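ATP-dependent Clp protease proteolytic subunit (Listeria monocytogenes, PDB 4JCQ) probably cleaves peptides and misfolded proteins as the serine-protease subunit of an ATP-dependent Clp complex of two stacked heptameric rings. Local coordinates at residues E36-S39 and K40-L44. Numbering follows the deposited sequence.
Sequences EDVS and KQLLL
Two N-H groups of Gln-41 reach the carbonyl oxygen of Asp-37: the backbone N at 3.1 Å from Asp-37 O, tilted off the carbonyl plane, and, weakly, the side-chain NE2, 3.5 Å from that same oxygen. CG beside the backbone N (chi1 -71°) directs the extended Gln-41 chain back along the helix toward Asp-37. NE2 then also lies 3.3 Å from Asp-37 OD1, with the carboxylate and amide planes turned 47° apart. The same i to i+4 backbone bond joins Lys-40 N to Glu-36 O, Leu-42 N to Val-38 O (2.9 Å) and Leu-43 N to Ser-39 O. Glu-36 and Lys-40 run side by side. Glu-36 swings CG anti to the backbone N (chi1 -176°), and its extended chain brings OE2 within 3.2 Å of Lys-40 NZ in a salt bridge whose hydrogen bond is weak, while Tyr-27 and Leu-25 of a second subunit pack on Glu-36 and Lys-40 respectively. On the buried flank, Val-38 CG1 touches Leu-42 CD1 at 3.9 Å. Ser-39 OG is hydrogen-bonded to Ala-35 O and to Tyr-27 OH of the second subunit. Helix 32-48 is the crossover between parallel strands 23-27 and 53-59: Val-38 packs against strand 23-27 and helix 64-76, the charged pair borders the neighbouring subunit, and the weak side-chain bonds add to a regular set of backbone bonds, which already satisfies the carbonyls of 36-39.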
ATOM      1  N   GLU H  36     -13.370  -2.393 -15.070  1.00 23.77           N
ATOM      2  CA  GLU H  36     -14.086  -1.856 -13.911  1.00 25.81           C
ATOM      3  C   GLU H  36     -13.805  -0.366 -13.716  1.00 26.30           C
ATOM      4  O   GLU H  36     -14.729   0.422 -13.516  1.00 26.81           O
ATOM      5  CB  GLU H  36     -13.749  -2.640 -12.637  1.00 28.76           C
ATOM      6  CG  GLU H  36     -14.545  -2.191 -11.417  1.00 32.36           C
ATOM      7  CD  GLU H  36     -14.361  -3.083 -10.202  1.00 36.79           C
ATOM      8  OE1 GLU H  36     -13.900  -4.233 -10.352  1.00 38.72           O
ATOM      9  OE2 GLU H  36     -14.689  -2.626  -9.088  1.00 40.17           O
ATOM     10  N   ASP H  37     -12.527   0.004 -13.781  1.00 26.74           N
ATOM     11  CA  ASP H  37     -12.101   1.395 -13.652  1.00 28.46           C
ATOM     12  C   ASP H  37     -12.724   2.280 -14.736  1.00 26.47           C
ATOM     13  O   ASP H  37     -13.244   3.357 -14.438  1.00 26.45           O
ATOM     14  CB  ASP H  37     -10.571   1.487 -13.691  1.00 34.18           C
ATOM     15  CG  ASP H  37     -10.049   2.863 -13.314  1.00 39.99           C
ATOM     16  OD1 ASP H  37      -8.978   3.249 -13.830  1.00 48.37           O
ATOM     17  OD2 ASP H  37     -10.696   3.563 -12.503  1.00 46.12           O
ATOM     18  N   VAL H  38     -12.680   1.814 -15.983  1.00 24.32           N
ATOM     19  CA  VAL H  38     -13.258   2.546 -17.114  1.00 23.81           C
ATOM     20  C   VAL H  38     -14.784   2.640 -17.005  1.00 24.76           C
ATOM     21  O   VAL H  38     -15.359   3.708 -17.239  1.00 24.43           O
ATOM     22  CB  VAL H  38     -12.824   1.945 -18.474  1.00 22.99           C
ATOM     23  CG1 VAL H  38     -13.608   2.556 -19.629  1.00 23.47           C
ATOM     24  CG2 VAL H  38     -11.331   2.152 -18.690  1.00 22.51           C
ATOM     25  N   SER H  39     -15.430   1.533 -16.634  1.00 25.18           N
ATOM     26  CA  SER H  39     -16.881   1.519 -16.422  1.00 26.44           C
ATOM     27  C   SER H  39     -17.310   2.550 -15.376  1.00 27.51           C
ATOM     28  O   SER H  39     -18.272   3.289 -15.591  1.00 27.95           O
ATOM     29  CB  SER H  39     -17.371   0.125 -16.019  1.00 26.72           C
ATOM     30  OG  SER H  39     -17.223  -0.801 -17.082  1.00 26.15           O
ATOM     31  N   LYS H  40     -16.587   2.598 -14.259  1.00 27.76           N
ATOM     32  CA  LYS H  40     -16.864   3.561 -13.189  1.00 30.31           C
ATOM     33  C   LYS H  40     -16.720   5.007 -13.656  1.00 30.09           C
ATOM     34  O   LYS H  40     -17.565   5.847 -13.340  1.00 32.26           O
ATOM     35  CB  LYS H  40     -15.971   3.304 -11.971  1.00 31.97           C
ATOM     36  CG  LYS H  40     -16.448   2.159 -11.096  1.00 34.41           C
ATOM     37  CD  LYS H  40     -15.498   1.893  -9.941  1.00 37.81           C
ATOM     38  CE  LYS H  40     -15.972   0.711  -9.110  1.00 42.65           C
ATOM     39  NZ  LYS H  40     -15.033   0.403  -7.996  1.00 46.15           N
ATOM     40  N   GLN H  41     -15.659   5.285 -14.412  1.00 28.36           N
ATOM     41  CA  GLN H  41     -15.411   6.625 -14.947  1.00 29.04           C
ATOM     42  C   GLN H  41     -16.500   7.057 -15.925  1.00 29.01           C
ATOM     43  O   GLN H  41     -16.983   8.187 -15.856  1.00 29.37           O
ATOM     44  CB  GLN H  41     -14.040   6.705 -15.621  1.00 29.13           C
ATOM     45  CG  GLN H  41     -12.861   6.660 -14.663  1.00 29.23           C
ATOM     46  CD  GLN H  41     -11.532   6.716 -15.386  1.00 30.67           C
ATOM     47  OE1 GLN H  41     -11.208   7.710 -16.032  1.00 29.55           O
ATOM     48  NE2 GLN H  41     -10.755   5.645 -15.279  1.00 32.41           N
ATOM     49  N   LEU H  42     -16.886   6.151 -16.823  1.00 28.44           N
ATOM     50  CA  LEU H  42     -17.919   6.435 -17.821  1.00 28.82           C
ATOM     51  C   LEU H  42     -19.293   6.663 -17.194  1.00 31.18           C
ATOM     52  O   LEU H  42     -20.030   7.556 -17.618  1.00 31.61           O
ATOM     53  CB  LEU H  42     -17.991   5.321 -18.874  1.00 27.91           C
ATOM     54  CG  LEU H  42     -16.818   5.159 -19.849  1.00 26.50           C
ATOM     55  CD1 LEU H  42     -17.036   3.947 -20.744  1.00 26.82           C
ATOM     56  CD2 LEU H  42     -16.598   6.410 -20.690  1.00 27.67           C
ATOM     57  N   LEU H  43     -19.627   5.858 -16.186  1.00 31.37           N
ATOM     58  CA  LEU H  43     -20.892   6.001 -15.463  1.00 33.83           C
ATOM     59  C   LEU H  43     -20.932   7.285 -14.638  1.00 34.28           C
ATOM     60  O   LEU H  43     -21.972   7.941 -14.555  1.00 33.14           O
ATOM     61  CB  LEU H  43     -21.156   4.781 -14.575  1.00 33.27           C
ATOM     62  CG  LEU H  43     -21.538   3.470 -15.275  1.00 34.42           C
ATOM     63  CD1 LEU H  43     -21.364   2.286 -14.335  1.00 33.25           C
ATOM     64  CD2 LEU H  43     -22.957   3.518 -15.828  1.00 35.90           C
ATOM     65  N   LEU H  44     -19.795   7.637 -14.041  1.00 34.04           N
ATOM     66  CA  LEU H  44     -19.664   8.867 -13.265  1.00 36.61           C
ATOM     67  C   LEU H  44     -19.833  10.099 -14.159  1.00 36.71           C
ATOM     68  O   LEU H  44     -20.572  11.020 -13.813  1.00 38.19           O
ATOM     69  CB  LEU H  44     -18.318   8.889 -12.522  1.00 37.14           C
ATOM     70  CG  LEU H  44     -17.927   9.958 -11.487  1.00 40.54           C
ATOM     71  CD1 LEU H  44     -17.173  11.110 -12.135  1.00 43.73           C
ATOM     72  CD2 LEU H  44     -19.104  10.464 -10.657  1.00 40.92           C
TER